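Local structure of thiol-disulfide oxidoreductase (Bacteroides thetaiotaomicron, 3FW2) at residues N105-V108 with A109-Y112; D78-K81 with Q82-K85; K23-R26 with S27-A30. The protein probably acts as a thiol-disulfide oxidoreductase of the TlpA-like family, this chain being the C-terminal thioredoxin-like domain of a longer protein. All coordinates share one frame; numbering follows the deposited sequence.

Interaction 1. Residues N105-V108 with A109-Y112; sequences NSEV and AKQY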
# COMPACT_ATOMS: atom_id res chain seq x y z
N ASN A 105 3.25 -6.22 -4.52
CA ASN A 105 3.94 -6.82 -5.68
C ASN A 105 2.95 -7.55 -6.63
O ASN A 105 3.37 -8.19 -7.60
CB ASN A 105 5.05 -7.78 -5.17
CG ASN A 105 6.13 -7.08 -4.29
OD1 ASN A 105 6.52 -5.93 -4.55
ND2 ASN A 105 6.59 -7.79 -3.21
N SER A 106 1.66 -7.58 -6.32
CA SER A 106 0.61 -8.15 -7.20
C SER A 106 0.66 -7.46 -8.56
O SER A 106 0.66 -6.21 -8.65
CB SER A 106 -0.81 -7.98 -6.58
OG SER A 106 -1.84 -8.81 -7.17
N GLU A 107 0.71 -8.24 -9.66
CA GLU A 107 0.84 -7.61 -10.98
C GLU A 107 -0.27 -6.58 -11.23
O GLU A 107 -0.05 -5.54 -11.83
CB GLU A 107 0.77 -8.67 -12.11
CG GLU A 107 2.00 -9.55 -12.20
CD GLU A 107 3.25 -8.80 -12.58
OE1 GLU A 107 3.31 -8.16 -13.65
OE2 GLU A 107 4.22 -8.90 -11.81
N VAL A 108 -1.47 -6.88 -10.79
CA VAL A 108 -2.62 -6.00 -11.04
C VAL A 108 -2.40 -4.60 -10.44
O VAL A 108 -2.80 -3.58 -11.04
CB VAL A 108 -3.98 -6.63 -10.59
CG1 VAL A 108 -4.03 -6.81 -9.04
CG2 VAL A 108 -5.16 -5.85 -11.17
N ALA A 109 -1.70 -4.56 -9.32
CA ALA A 109 -1.40 -3.27 -8.67
C ALA A 109 -0.49 -2.41 -9.49
O ALA A 109 -0.64 -1.20 -9.53
CB ALA A 109 -0.80 -3.49 -7.24
N LYS A 110 0.49 -3.03 -10.12
CA LYS A 110 1.37 -2.34 -11.02
C LYS A 110 0.63 -1.98 -12.28
O LYS A 110 0.77 -0.85 -12.80
CB LYS A 110 2.57 -3.23 -11.32
CG LYS A 110 3.28 -3.70 -10.06
CD LYS A 110 4.58 -4.48 -10.35
CE LYS A 110 4.34 -5.97 -10.34
NZ LYS A 110 5.55 -6.76 -10.77
N GLN A 111 -0.12 -2.92 -12.83
CA GLN A 111 -0.82 -2.64 -14.12
C GLN A 111 -1.82 -1.48 -14.02
O GLN A 111 -1.99 -0.70 -14.98
CB GLN A 111 -1.54 -3.89 -14.64
CG GLN A 111 -0.65 -5.08 -15.01
CD GLN A 111 0.30 -4.73 -16.14
OE1 GLN A 111 -0.04 -4.92 -17.28
NE2 GLN A 111 1.48 -4.19 -15.82
N TYR A 112 -2.48 -1.38 -12.85
CA TYR A 112 -3.47 -0.33 -12.61
C TYR A 112 -2.85 0.90 -11.91
O TYR A 112 -3.60 1.76 -11.51
CB TYR A 112 -4.67 -0.87 -11.81
CG TYR A 112 -5.57 -1.59 -12.76
CD1 TYR A 112 -5.20 -2.84 -13.25
CD2 TYR A 112 -6.71 -0.97 -13.29
CE1 TYR A 112 -6.01 -3.51 -14.17
CE2 TYR A 112 -7.54 -1.63 -14.20
CZ TYR A 112 -7.17 -2.91 -14.65
OH TYR A 112 -7.98 -3.50 -15.62

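Interaction 2. Residues D78-K81 with Q82-K85; sequences DVDK and QQWK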
# COMPACT_ATOMS: atom_id res chain seq x y z
N ASP A 78 -4.04 -7.86 -0.09
CA ASP A 78 -3.59 -8.71 1.02
C ASP A 78 -2.52 -9.73 0.57
O ASP A 78 -2.48 -10.18 -0.60
CB ASP A 78 -4.75 -9.49 1.61
CG ASP A 78 -5.54 -8.71 2.61
OD1 ASP A 78 -4.95 -8.39 3.66
OD2 ASP A 78 -6.71 -8.42 2.38
N VAL A 79 -1.71 -10.13 1.54
CA VAL A 79 -0.72 -11.21 1.35
C VAL A 79 -1.11 -12.46 2.10
O VAL A 79 -0.58 -13.55 1.80
CB VAL A 79 0.65 -10.78 1.81
CG1 VAL A 79 1.20 -9.70 0.79
CG2 VAL A 79 0.63 -10.36 3.27
N ASP A 80 -2.04 -12.35 3.03
CA ASP A 80 -2.45 -13.45 3.92
C ASP A 80 -3.91 -13.84 3.60
O ASP A 80 -4.85 -13.04 3.74
CB ASP A 80 -2.31 -13.04 5.37
CG ASP A 80 -2.62 -14.20 6.36
OD1 ASP A 80 -1.66 -14.76 6.93
OD2 ASP A 80 -3.78 -14.53 6.60
N LYS A 81 -4.09 -15.09 3.15
CA LYS A 81 -5.39 -15.49 2.70
C LYS A 81 -6.46 -15.49 3.81
O LYS A 81 -7.61 -15.07 3.58
CB LYS A 81 -5.25 -16.86 2.07
CG LYS A 81 -6.50 -17.49 1.60
CD LYS A 81 -6.12 -18.88 1.07
CE LYS A 81 -7.07 -19.30 0.02
NZ LYS A 81 -6.59 -20.59 -0.62
N GLN A 82 -6.08 -15.93 5.01
CA GLN A 82 -7.03 -15.98 6.11
C GLN A 82 -7.42 -14.61 6.58
O GLN A 82 -8.60 -14.37 6.83
CB GLN A 82 -6.54 -16.80 7.32
CG GLN A 82 -7.72 -17.14 8.25
CD GLN A 82 -8.80 -17.97 7.54
OE1 GLN A 82 -8.49 -19.01 6.99
NE2 GLN A 82 -10.05 -17.48 7.48
N GLN A 83 -6.47 -13.67 6.61
CA GLN A 83 -6.80 -12.29 6.97
C GLN A 83 -7.75 -11.68 5.95
O GLN A 83 -8.69 -10.92 6.33
CB GLN A 83 -5.55 -11.45 7.16
CG GLN A 83 -4.82 -11.87 8.38
CD GLN A 83 -3.43 -11.35 8.42
OE1 GLN A 83 -3.15 -10.26 7.95
NE2 GLN A 83 -2.52 -12.15 9.00
N TRP A 84 -7.53 -12.00 4.67
CA TRP A 84 -8.38 -11.54 3.58
C TRP A 84 -9.80 -12.08 3.74
O TRP A 84 -10.79 -11.32 3.74
CB TRP A 84 -7.78 -11.97 2.23
CG TRP A 84 -8.59 -11.69 1.04
CD1 TRP A 84 -9.08 -10.50 0.62
CD2 TRP A 84 -9.02 -12.66 0.11
NE1 TRP A 84 -9.78 -10.67 -0.56
CE2 TRP A 84 -9.76 -12.00 -0.89
CE3 TRP A 84 -8.85 -14.05 0.02
CZ2 TRP A 84 -10.31 -12.64 -1.97
CZ3 TRP A 84 -9.40 -14.70 -1.09
CH2 TRP A 84 -10.11 -14.00 -2.07
N LYS A 85 -9.93 -13.39 3.91
CA LYS A 85 -11.25 -13.96 4.09
C LYS A 85 -11.94 -13.47 5.36
O LYS A 85 -13.18 -13.29 5.38
CB LYS A 85 -11.16 -15.51 4.16
CG LYS A 85 -10.79 -16.13 2.81
CD LYS A 85 -10.70 -17.67 2.91
CE LYS A 85 -10.53 -18.28 1.51
NZ LYS A 85 -10.71 -19.78 1.52

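Interaction 3. Residues K23-R26 with S27-A30; sequences KITR and SSDA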
# COMPACT_ATOMS: atom_id res chain seq x y z
N LYS A 23 -10.52 -18.35 -11.35
CA LYS A 23 -9.99 -17.12 -11.94
C LYS A 23 -11.10 -16.24 -12.52
O LYS A 23 -11.91 -16.69 -13.31
CB LYS A 23 -8.93 -17.40 -13.03
CG LYS A 23 -7.72 -18.16 -12.52
CD LYS A 23 -6.92 -17.42 -11.49
CE LYS A 23 -5.64 -18.19 -11.12
NZ LYS A 23 -4.47 -17.79 -11.98
N ILE A 24 -11.10 -14.97 -12.14
CA ILE A 24 -12.11 -14.05 -12.56
C ILE A 24 -11.45 -12.97 -13.41
O ILE A 24 -10.37 -12.46 -13.04
CB ILE A 24 -12.74 -13.32 -11.32
CG1 ILE A 24 -13.35 -14.31 -10.36
CG2 ILE A 24 -13.72 -12.23 -11.72
CD1 ILE A 24 -14.48 -15.19 -10.99
N THR A 25 -12.12 -12.59 -14.48
CA THR A 25 -11.67 -11.54 -15.39
C THR A 25 -12.88 -10.60 -15.58
O THR A 25 -13.99 -10.91 -15.16
CB THR A 25 -11.24 -12.03 -16.80
OG1 THR A 25 -12.40 -12.39 -17.54
CG2 THR A 25 -10.24 -13.23 -16.73
N ARG A 26 -12.67 -9.47 -16.24
CA ARG A 26 -13.78 -8.53 -16.52
C ARG A 26 -14.85 -9.16 -17.44
O ARG A 26 -15.97 -8.66 -17.53
CB ARG A 26 -13.28 -7.20 -17.09
CG ARG A 26 -12.75 -7.26 -18.49
CD ARG A 26 -12.59 -5.84 -19.04
NE ARG A 26 -12.44 -5.93 -20.46
CZ ARG A 26 -13.42 -5.98 -21.36
NH1 ARG A 26 -14.69 -5.83 -21.04
NH2 ARG A 26 -13.10 -6.12 -22.62
N SER A 27 -14.48 -10.25 -18.12
CA SER A 27 -15.42 -11.00 -18.99
C SER A 27 -15.99 -12.28 -18.40
O SER A 27 -16.69 -13.06 -19.11
CB SER A 27 -14.73 -11.30 -20.31
OG SER A 27 -14.28 -10.09 -20.87
N SER A 28 -15.75 -12.52 -17.11
CA SER A 28 -16.42 -13.62 -16.42
C SER A 28 -17.93 -13.43 -16.49
O SER A 28 -18.41 -12.33 -16.73
CB SER A 28 -15.98 -13.74 -14.99
OG SER A 28 -14.65 -14.18 -14.93
N ASP A 29 -18.67 -14.51 -16.31
CA ASP A 29 -20.12 -14.45 -16.51
C ASP A 29 -20.83 -13.38 -15.70
O ASP A 29 -21.81 -12.82 -16.16
CB ASP A 29 -20.76 -15.80 -16.18
CG ASP A 29 -20.40 -16.89 -17.19
OD1 ASP A 29 -19.90 -16.62 -18.33
OD2 ASP A 29 -20.66 -18.06 -16.82
N ALA A 30 -20.36 -13.13 -14.48
CA ALA A 30 -21.00 -12.15 -13.61
C ALA A 30 -20.92 -10.75 -14.22
O ALA A 30 -21.76 -9.91 -13.90
CB ALA A 30 -20.37 -12.14 -12.24
O HOH W 1 -12.89 -15.12 -17.72

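Interaction 1. Residues N105-V108 with A109-Y112
Glu107 and Lys110, one helical turn apart, form a salt bridge, with Lys110 NZ 2.7 Å from Glu107 OE2. The ammonium meets this oxygen from above the carboxylate plane, 44° out of it. Two bends bring the ends together: the Glu107 chain folds at chi2, and the Lys110 chain turns at chi3 (-96°), which lays its CE 3.7 Å from Asn105 O. Along the backbone, Gln111 N donates to Glu107 O at 2.8 Å and Tyr112 N to Val108 O at 2.9 Å, while the first turn is closed by Ala109 N on Ser106 O at 3.0 Å. Ser106 stands at the N-cap, but its hydroxyl turns to Asp100 and makes no capping bond. On the buried side Val108 CG2 packs 3.7 Å from Tyr112 CD1, and Val108 O lies at the edge of the ring, in its plane. The phenol of Tyr112 is held at its far end by Pro12 O and packs beside Ala11 and Phe14; Lys110 also packs on Asn105 of the second subunit. This is a short amphipathic helix, salt-bridged outside and apolar inside, on the connection between strands 96-98 and 119-123 of the thioredoxin-like fold.

Interaction 2. Residues D78-K81 with Q82-K85
Asp80 caps the first turn of the helix that Gln83 belongs to: Asp80 OD2 accepts from Gln83 N at 2.8 Å, with an N-H...O angle of 160°, through its anti lone pair, the one facing away from OD1. A chi1 of -175°, with CG trans to the backbone N, swings the carboxylate to this N-H. The Gln83 side chain then crosses the aspartate at about a right angle and lays its amide against the carboxylate, the two planes only 17° apart and NE2 3.3 Å from Asp80 CG. The two flat groups stack; Gln83 NE2 lies near Asp80 OD1 but at a poor angle for a hydrogen bond. Trp84 N follows on Asp80 O at 3.0 Å and Lys85 N on Lys81 O at 2.9 Å. Lys81 and Lys85 run side by side, CE to CE 3.9 Å, their like charges probably repelling mildly. On the inner side Asp78 OD2 lies 3.6 Å from Trp84 CD1, at the edge of the indole. Ser43 and Ser76 hold the two oxygens of Asp78, and the indole meets the Trp41 ring and Cys99. An aspartate N-cap thus starts helix 81-90, the crossover helix of a beta-alpha-beta unit joining parallel strands 70-76 and 96-98.

Interaction 3. Residues K23-R26 with S27-A30
Thr25 and Ser28 tie the chain into a tight turn by exchanging bonds. Thr25 N donates to Ser28 OG at 3.0 Å, almost straight at 172°, and Ser28 N returns to Thr25 O at 3.1 Å, closing a type I beta turn; this second donor sits well above the carbonyl plane. A third bond is added by the threonine hydroxyl, which accepts from Ser27 N with Thr25 OG1 3.0 Å away, an ST turn laid over the beta turn. Thr25 OG1 can do so because chi1 (73°) sets it between its own backbone N and carbonyl carbon, turned toward the N-H of Ser27, two residues on. On the inner flank the methyl Ile24 CG2 comes within 3.9 Å of Ser28 OG, and the buried isoleucine packs on Phe31, Glu96 and Val98.

The other side is looser and wetter. A water sits 2.8 Å from Thr25 OG1 and makes a weak, long bond of 3.4 Å to Ser28 OG, bridging the two hydroxyls. Arg26, extended from CG to NE, makes a weak hydrogen bond from NH1 to Ser125 O, and Ser27 OG lies 4.2 Å above the centre of one face of the Arg26 guanidinium, too far for a hydrogen bond. Ser27 is exposed.

In the fold, the turn follows strand 23-24, whose Ile24 is bonded through its backbone to Leu16 in the antiparallel pair with strand 16-17. Ile24 rests on strand 96-98 at one margin of the main sheet, Arg26 reaches the loop between strands 119-123 and 129-132, and the chain then runs on into strand 35-41.

The three contacts hold different elements of one thioredoxin-like domain and touch nowhere, their centres lying 17 to 21 Å apart. Interactions 1 and 2 each have an exposed polar flank and a buried aromatic. Interaction 2 lies at the start of helix 81-90, which precedes strand 96-98 in the chain; interaction 1 spans the short helix 107-111, which follows it. Their chemistry differs: a side chain caps the helix in interaction 2, whereas in interaction 1 the N-cap serine makes no capping bond and a Glu-Lys salt bridge links successive turns. Interaction 3 is a surface contact without helix or ion pair, built from hydroxyls, backbone and a water; its one buried residue, Ile24, meets the same strand 96-98.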